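Local coordinates for protein angiotensin-converting enzyme (Anopheles gambiae, PDB 6S1Y) that probably removes dipeptides from the C termini of peptides as a zinc metallopeptidase of the angiotensin-converting enzyme family, at residues H32-A37 and S329-F334; D294-S299 and N529-Q534. All blocks are in the same frame, centred on the assembly; numbering follows the deposited sequence.

Contact 1 (H32-A37 and S329-F334)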
loop_
_atom_site.group_PDB
_atom_site.type_symbol
_atom_site.label_atom_id
_atom_site.label_comp_id
_atom_site.label_asym_id
_atom_site.label_seq_id
_atom_site.Cartn_x
_atom_site.Cartn_y
_atom_site.Cartn_z
ATOM N N HIS A 32 -10.719 -15.343 16.691
ATOM C CA HIS A 32 -10.539 -14.789 18.029
ATOM C C HIS A 32 -9.325 -13.871 18.062
ATOM O O HIS A 32 -9.357 -12.793 18.655
ATOM C CB HIS A 32 -10.397 -15.924 19.047
ATOM C CG HIS A 32 -10.287 -15.456 20.464
ATOM N ND1 HIS A 32 -9.118 -15.552 21.192
ATOM C CD2 HIS A 32 -11.195 -14.870 21.283
ATOM C CE1 HIS A 32 -9.311 -15.050 22.400
ATOM N NE2 HIS A 32 -10.563 -14.628 22.480
ATOM N N GLN A 33 -8.256 -14.264 17.384
ATOM C CA GLN A 33 -7.048 -13.454 17.394
ATOM C C GLN A 33 -7.254 -12.151 16.631
ATOM O O GLN A 33 -6.895 -11.072 17.119
ATOM C CB GLN A 33 -5.906 -14.277 16.813
ATOM C CG GLN A 33 -4.597 -13.570 16.807
ATOM C CD GLN A 33 -4.147 -13.313 15.410
ATOM O OE1 GLN A 33 -3.503 -14.164 14.786
ATOM N NE2 GLN A 33 -4.503 -12.137 14.884
ATOM N N THR A 34 -7.870 -12.228 15.452
ATOM C CA THR A 34 -8.169 -11.022 14.696
ATOM C C THR A 34 -9.023 -10.058 15.508
ATOM O O THR A 34 -8.783 -8.838 15.508
ATOM C CB THR A 34 -8.887 -11.390 13.403
ATOM O OG1 THR A 34 -8.010 -12.134 12.561
ATOM C CG2 THR A 34 -9.327 -10.152 12.677
ATOM N N LEU A 35 -10.028 -10.590 16.209
ATOM C CA LEU A 35 -10.928 -9.743 16.973
ATOM C C LEU A 35 -10.175 -8.965 18.045
ATOM O O LEU A 35 -10.394 -7.758 18.220
ATOM C CB LEU A 35 -12.023 -10.605 17.593
ATOM C CG LEU A 35 -13.403 -9.976 17.749
ATOM C CD1 LEU A 35 -14.369 -11.065 18.223
ATOM C CD2 LEU A 35 -13.367 -8.801 18.706
ATOM N N ALA A 36 -9.278 -9.635 18.768
ATOM C CA ALA A 36 -8.510 -8.947 19.795
ATOM C C ALA A 36 -7.588 -7.901 19.183
ATOM O O ALA A 36 -7.376 -6.837 19.779
ATOM C CB ALA A 36 -7.723 -9.964 20.620
ATOM N N ALA A 37 -7.044 -8.176 17.989
ATOM C CA ALA A 37 -6.194 -7.195 17.314
ATOM C C ALA A 37 -6.997 -5.968 16.902
ATOM O O ALA A 37 -6.526 -4.833 17.031
ATOM C CB ALA A 37 -5.519 -7.841 16.104
ATOM N N SER A 329 -7.155 0.846 7.309
ATOM C CA SER A 329 -7.020 -0.595 7.143
ATOM C C SER A 329 -8.367 -1.248 6.896
ATOM O O SER A 329 -9.418 -0.672 7.152
ATOM C CB SER A 329 -6.352 -1.234 8.366
ATOM O OG SER A 329 -6.980 -0.811 9.544
ATOM N N ALA A 330 -8.316 -2.471 6.396
ATOM C CA ALA A 330 -9.500 -3.242 6.062
ATOM C C ALA A 330 -9.351 -4.651 6.617
ATOM O O ALA A 330 -8.350 -5.326 6.345
ATOM C CB ALA A 330 -9.716 -3.262 4.546
ATOM N N TRP A 331 -10.374 -5.106 7.364
ATOM C CA TRP A 331 -10.265 -6.264 8.241
ATOM C C TRP A 331 -11.244 -7.365 7.868
ATOM O O TRP A 331 -12.420 -7.114 7.628
ATOM C CB TRP A 331 -10.513 -5.867 9.694
ATOM C CG TRP A 331 -9.438 -5.006 10.266
ATOM C CD1 TRP A 331 -9.149 -3.717 9.921
ATOM C CD2 TRP A 331 -8.512 -5.369 11.293
ATOM N NE1 TRP A 331 -8.093 -3.257 10.675
ATOM C CE2 TRP A 331 -7.676 -4.256 11.514
ATOM C CE3 TRP A 331 -8.299 -6.531 12.039
ATOM C CZ2 TRP A 331 -6.649 -4.267 12.456
ATOM C CZ3 TRP A 331 -7.268 -6.545 12.974
ATOM C CH2 TRP A 331 -6.461 -5.420 13.178
ATOM N N ASP A 332 -10.737 -8.594 7.855
ATOM C CA ASP A 332 -11.506 -9.807 7.609
ATOM C C ASP A 332 -11.558 -10.605 8.907
ATOM O O ASP A 332 -10.509 -10.994 9.448
ATOM C CB ASP A 332 -10.852 -10.637 6.501
ATOM C CG ASP A 332 -11.688 -11.859 6.111
ATOM O OD1 ASP A 332 -12.804 -12.025 6.672
ATOM O OD2 ASP A 332 -11.231 -12.646 5.236
ATOM N N PHE A 333 -12.765 -10.846 9.413
ATOM C CA PHE A 333 -12.915 -11.552 10.685
ATOM C C PHE A 333 -13.244 -13.021 10.498
ATOM O O PHE A 333 -13.596 -13.695 11.468
ATOM C CB PHE A 333 -13.962 -10.865 11.556
ATOM C CG PHE A 333 -13.517 -9.520 12.058
ATOM C CD1 PHE A 333 -13.754 -8.373 11.320
ATOM C CD2 PHE A 333 -12.821 -9.415 13.242
ATOM C CE1 PHE A 333 -13.331 -7.148 11.769
ATOM C CE2 PHE A 333 -12.382 -8.198 13.695
ATOM C CZ PHE A 333 -12.634 -7.057 12.958
ATOM N N PHE A 334 -13.121 -13.534 9.273
ATOM C CA PHE A 334 -13.119 -14.976 9.034
ATOM C C PHE A 334 -14.385 -15.626 9.588
ATOM O O PHE A 334 -14.355 -16.719 10.149
ATOM C CB PHE A 334 -11.858 -15.622 9.623
ATOM C CG PHE A 334 -10.582 -15.096 9.024
ATOM C CD1 PHE A 334 -10.059 -15.657 7.874
ATOM C CD2 PHE A 334 -9.920 -14.019 9.594
ATOM C CE1 PHE A 334 -8.892 -15.164 7.309
ATOM C CE2 PHE A 334 -8.761 -13.527 9.030
ATOM C CZ PHE A 334 -8.248 -14.104 7.889
#
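With a first torsion of -66°, Thr34 turns CG2 anti to its backbone N and aims this methyl at the end of strand 329-332 and the residues after it, while OG1 stays back beside the helix; Trp331 and Phe333, both with CG anti to the carbonyl carbon, bring their rings up to meet it. The methyl is the hub of the contact. Thr34 CG2 lies 3.6 Å from Phe333 CD2, 3.5 Å from Asp332 O, and in the plane of the indole beside Trp331 CE3. The indole thus meets helix 12-42 with the rim of its six-membered ring, where Trp331 CZ3 lies 3.7 Å from Thr34 O and 3.8 Å from Ala37 CB. Phe333 turns an edge to the helix backbone, with CE2 3.9 Å from Leu35 CA. Phe334 crosses the threonine at about a right angle, with CE2 nearest to OG1. Trp38, one residue beyond the helical segment, extends the cluster by meeting the rings of both Trp331 and Phe333 edge to face. On the far side of the indole, Trp331 NE1 donates to Ser329 OG at 2.9 Å, nearly in the indole plane, tying the tryptophan to a residue that touches the bound ligand. Where the strand ends, Phe334 N meets Asp332 OD1 from above the carboxylate plane, closing an Asx turn. No hydrogen bond joins the two segments: Thr34 OG1 bonds back to Lys30 O within its own helix, leaving van der Waals contact of methyls, backbone atoms and aromatic rings to seat the N-terminal helix against the strand that borders the ligand pocket.

Contact 2 (D294-S299 and N529-Q534); sequences DDFFTS and NCDIYQ
An Asx turn in the loop between helices 495-514 and 536-547 presents Tyr533 to the C-terminal part of helix 286-299, and the contact illustrates how a loop without regular structure can be docked by a few polar bonds around an aromatic pair. In the turn, Tyr533 N donates to Asp531 OD1 at 3.0 Å from well above the carboxylate plane. The other oxygen, Asp531 OD2, is held by His400 and Lys403, so one carboxylate both shapes the loop and links it to helix 398-403; just before it, the Cys512-Cys530 disulfide ties the loop to helix 495-514. Tyr533 CG stands anti to its backbone N (chi1 -175°), which extends the phenol toward Asp295, the two side chains meeting at about a right angle. There Tyr533 OH donates to Asp295 OD2 at 2.7 Å, entering the syn lone pair of that oxygen, on the side of OD1; OD2 sits at the edge of the phenol, in its plane, and the carboxylate is turned well out of the ring plane. Phe296 packs against the same phenol: Tyr533 CD1 rests over one face of its ring, toward the rim, 3.8 Å from Phe296 CD2. With planes 52° apart, the two rings meet obliquely. Ile532 CG1 closes on the edge of the phenylalanine, and His400 packs against both rings from outside the two segments. Gln534 CG folds back over a face of its neighbour's phenol. One hydroxyl serves two partners: Ser299 OG donates to Phe296 O, three residues back, at 2.6 Å, and accepts from Gln534 N at 3.2 Å with an N-H...O angle of 148°.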
loop_
_atom_site.group_PDB
_atom_site.type_symbol
_atom_site.label_atom_id
_atom_site.label_comp_id
_atom_site.label_asym_id
_atom_site.label_seq_id
_atom_site.Cartn_x
_atom_site.Cartn_y
_atom_site.Cartn_z
ATOM N N ASP A 294 -19.329 1.735 -2.558
ATOM C CA ASP A 294 -20.264 0.612 -2.586
ATOM C C ASP A 294 -21.016 0.569 -3.912
ATOM O O ASP A 294 -21.118 -0.483 -4.550
ATOM C CB ASP A 294 -21.249 0.740 -1.408
ATOM C CG ASP A 294 -22.003 -0.562 -1.106
ATOM O OD1 ASP A 294 -21.618 -1.632 -1.621
ATOM O OD2 ASP A 294 -22.997 -0.504 -0.336
ATOM N N ASP A 295 -21.518 1.727 -4.354
ATOM C CA ASP A 295 -22.263 1.799 -5.612
ATOM C C ASP A 295 -21.420 1.361 -6.803
ATOM O O ASP A 295 -21.921 0.702 -7.720
ATOM C CB ASP A 295 -22.767 3.220 -5.849
ATOM C CG ASP A 295 -23.470 3.367 -7.192
ATOM O OD1 ASP A 295 -24.606 2.837 -7.341
ATOM O OD2 ASP A 295 -22.895 4.008 -8.105
ATOM N N PHE A 296 -20.144 1.741 -6.831
ATOM C CA PHE A 296 -19.306 1.346 -7.958
ATOM C C PHE A 296 -19.203 -0.173 -8.022
ATOM O O PHE A 296 -19.396 -0.777 -9.083
ATOM C CB PHE A 296 -17.933 2.007 -7.844
ATOM C CG PHE A 296 -17.185 2.085 -9.147
ATOM C CD1 PHE A 296 -16.813 0.937 -9.815
ATOM C CD2 PHE A 296 -16.838 3.310 -9.693
ATOM C CE1 PHE A 296 -16.128 0.999 -11.003
ATOM C CE2 PHE A 296 -16.146 3.378 -10.885
ATOM C CZ PHE A 296 -15.789 2.223 -11.537
ATOM N N PHE A 297 -18.946 -0.816 -6.880
ATOM C CA PHE A 297 -18.851 -2.275 -6.862
ATOM C C PHE A 297 -20.181 -2.932 -7.244
ATOM O O PHE A 297 -20.199 -3.936 -7.965
ATOM C CB PHE A 297 -18.399 -2.758 -5.481
ATOM C CG PHE A 297 -16.912 -2.709 -5.271
ATOM C CD1 PHE A 297 -16.079 -3.632 -5.897
ATOM C CD2 PHE A 297 -16.341 -1.759 -4.438
ATOM C CE1 PHE A 297 -14.689 -3.592 -5.710
ATOM C CE2 PHE A 297 -14.951 -1.723 -4.241
ATOM C CZ PHE A 297 -14.133 -2.641 -4.879
ATOM N N THR A 298 -21.304 -2.393 -6.759
ATOM C CA THR A 298 -22.599 -2.971 -7.135
ATOM C C THR A 298 -22.871 -2.779 -8.627
ATOM O O THR A 298 -23.377 -3.693 -9.292
ATOM C CB THR A 298 -23.735 -2.378 -6.295
ATOM O OG1 THR A 298 -23.803 -0.962 -6.481
ATOM C CG2 THR A 298 -23.513 -2.663 -4.809
ATOM N N SER A 299 -22.497 -1.620 -9.184
ATOM C CA SER A 299 -22.598 -1.420 -10.624
ATOM C C SER A 299 -21.852 -2.485 -11.413
ATOM O O SER A 299 -22.112 -2.651 -12.611
ATOM C CB SER A 299 -22.047 -0.046 -11.006
ATOM O OG SER A 299 -20.637 -0.120 -11.241
ATOM N N ASN A 529 -8.569 7.145 -20.511
ATOM C CA ASN A 529 -9.928 7.679 -20.442
ATOM C C ASN A 529 -10.986 6.590 -20.266
ATOM O O ASN A 529 -12.176 6.866 -20.451
ATOM C CB ASN A 529 -10.240 8.529 -21.686
ATOM C CG ASN A 529 -10.213 7.733 -22.989
ATOM O OD1 ASN A 529 -10.149 6.500 -22.984
ATOM N ND2 ASN A 529 -10.260 8.443 -24.117
ATOM N N CYS A 530 -10.588 5.372 -19.895
ATOM C CA CYS A 530 -11.528 4.270 -19.722
ATOM C C CYS A 530 -12.228 4.333 -18.373
ATOM O O CYS A 530 -11.578 4.508 -17.340
ATOM C CB CYS A 530 -10.805 2.928 -19.828
ATOM S SG CYS A 530 -11.525 1.665 -18.669
ATOM N N ASP A 531 -13.550 4.151 -18.380
ATOM C CA ASP A 531 -14.352 4.027 -17.163
ATOM C C ASP A 531 -15.127 2.712 -17.221
ATOM O O ASP A 531 -15.966 2.523 -18.108
ATOM C CB ASP A 531 -15.307 5.213 -17.022
ATOM C CG ASP A 531 -16.065 5.200 -15.711
ATOM O OD1 ASP A 531 -15.713 4.377 -14.850
ATOM O OD2 ASP A 531 -17.005 6.012 -15.518
ATOM N N ILE A 532 -14.856 1.803 -16.276
ATOM C CA ILE A 532 -15.551 0.522 -16.269
ATOM C C ILE A 532 -16.790 0.559 -15.379
ATOM O O ILE A 532 -17.367 -0.489 -15.061
ATOM C CB ILE A 532 -14.634 -0.629 -15.821
ATOM C CG1 ILE A 532 -14.294 -0.512 -14.330
ATOM C CG2 ILE A 532 -13.389 -0.671 -16.663
ATOM C CD1 ILE A 532 -13.547 -1.729 -13.814
ATOM N N TYR A 533 -17.185 1.748 -14.942
ATOM C CA TYR A 533 -18.432 1.906 -14.198
ATOM C C TYR A 533 -19.615 1.335 -14.982
ATOM O O TYR A 533 -19.842 1.699 -16.141
ATOM C CB TYR A 533 -18.647 3.400 -13.905
ATOM C CG TYR A 533 -19.842 3.749 -13.041
ATOM C CD1 TYR A 533 -19.976 3.240 -11.755
ATOM C CD2 TYR A 533 -20.829 4.621 -13.504
ATOM C CE1 TYR A 533 -21.087 3.577 -10.950
ATOM C CE2 TYR A 533 -21.932 4.968 -12.715
ATOM C CZ TYR A 533 -22.054 4.447 -11.442
ATOM O OH TYR A 533 -23.147 4.806 -10.675
ATOM N N GLN A 534 -20.370 0.438 -14.330
ATOM C CA GLN A 534 -21.585 -0.197 -14.854
ATOM C C GLN A 534 -21.291 -1.255 -15.900
ATOM O O GLN A 534 -22.154 -1.566 -16.713
ATOM C CB GLN A 534 -22.571 0.821 -15.453
ATOM C CG GLN A 534 -22.995 1.878 -14.457
ATOM C CD GLN A 534 -23.860 2.963 -15.055
ATOM O OE1 GLN A 534 -23.574 3.496 -16.133
ATOM N NE2 GLN A 534 -24.918 3.321 -14.337
#

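From the N terminus, helix 12-42 supplies the first half of contact 1, and the chain then runs through a mainly helical stretch that includes helix 286-299, the first half of contact 2. Contact 1 closes its loop at strand 329-332, 292 residues on, whereas contact 2 closes 230 residues after it opened, in the loop following helix 495-514. The two loops cross rather than nest, since contact 2 opens before contact 1 has closed and closes only after it. Their centres lie about 28 Å apart and they do not touch. Contact 1 joins the N-terminal helix to the strand beside the ligand pocket; contact 2 ties a mid-chain helix to a disulfide-linked loop of the C-terminal part.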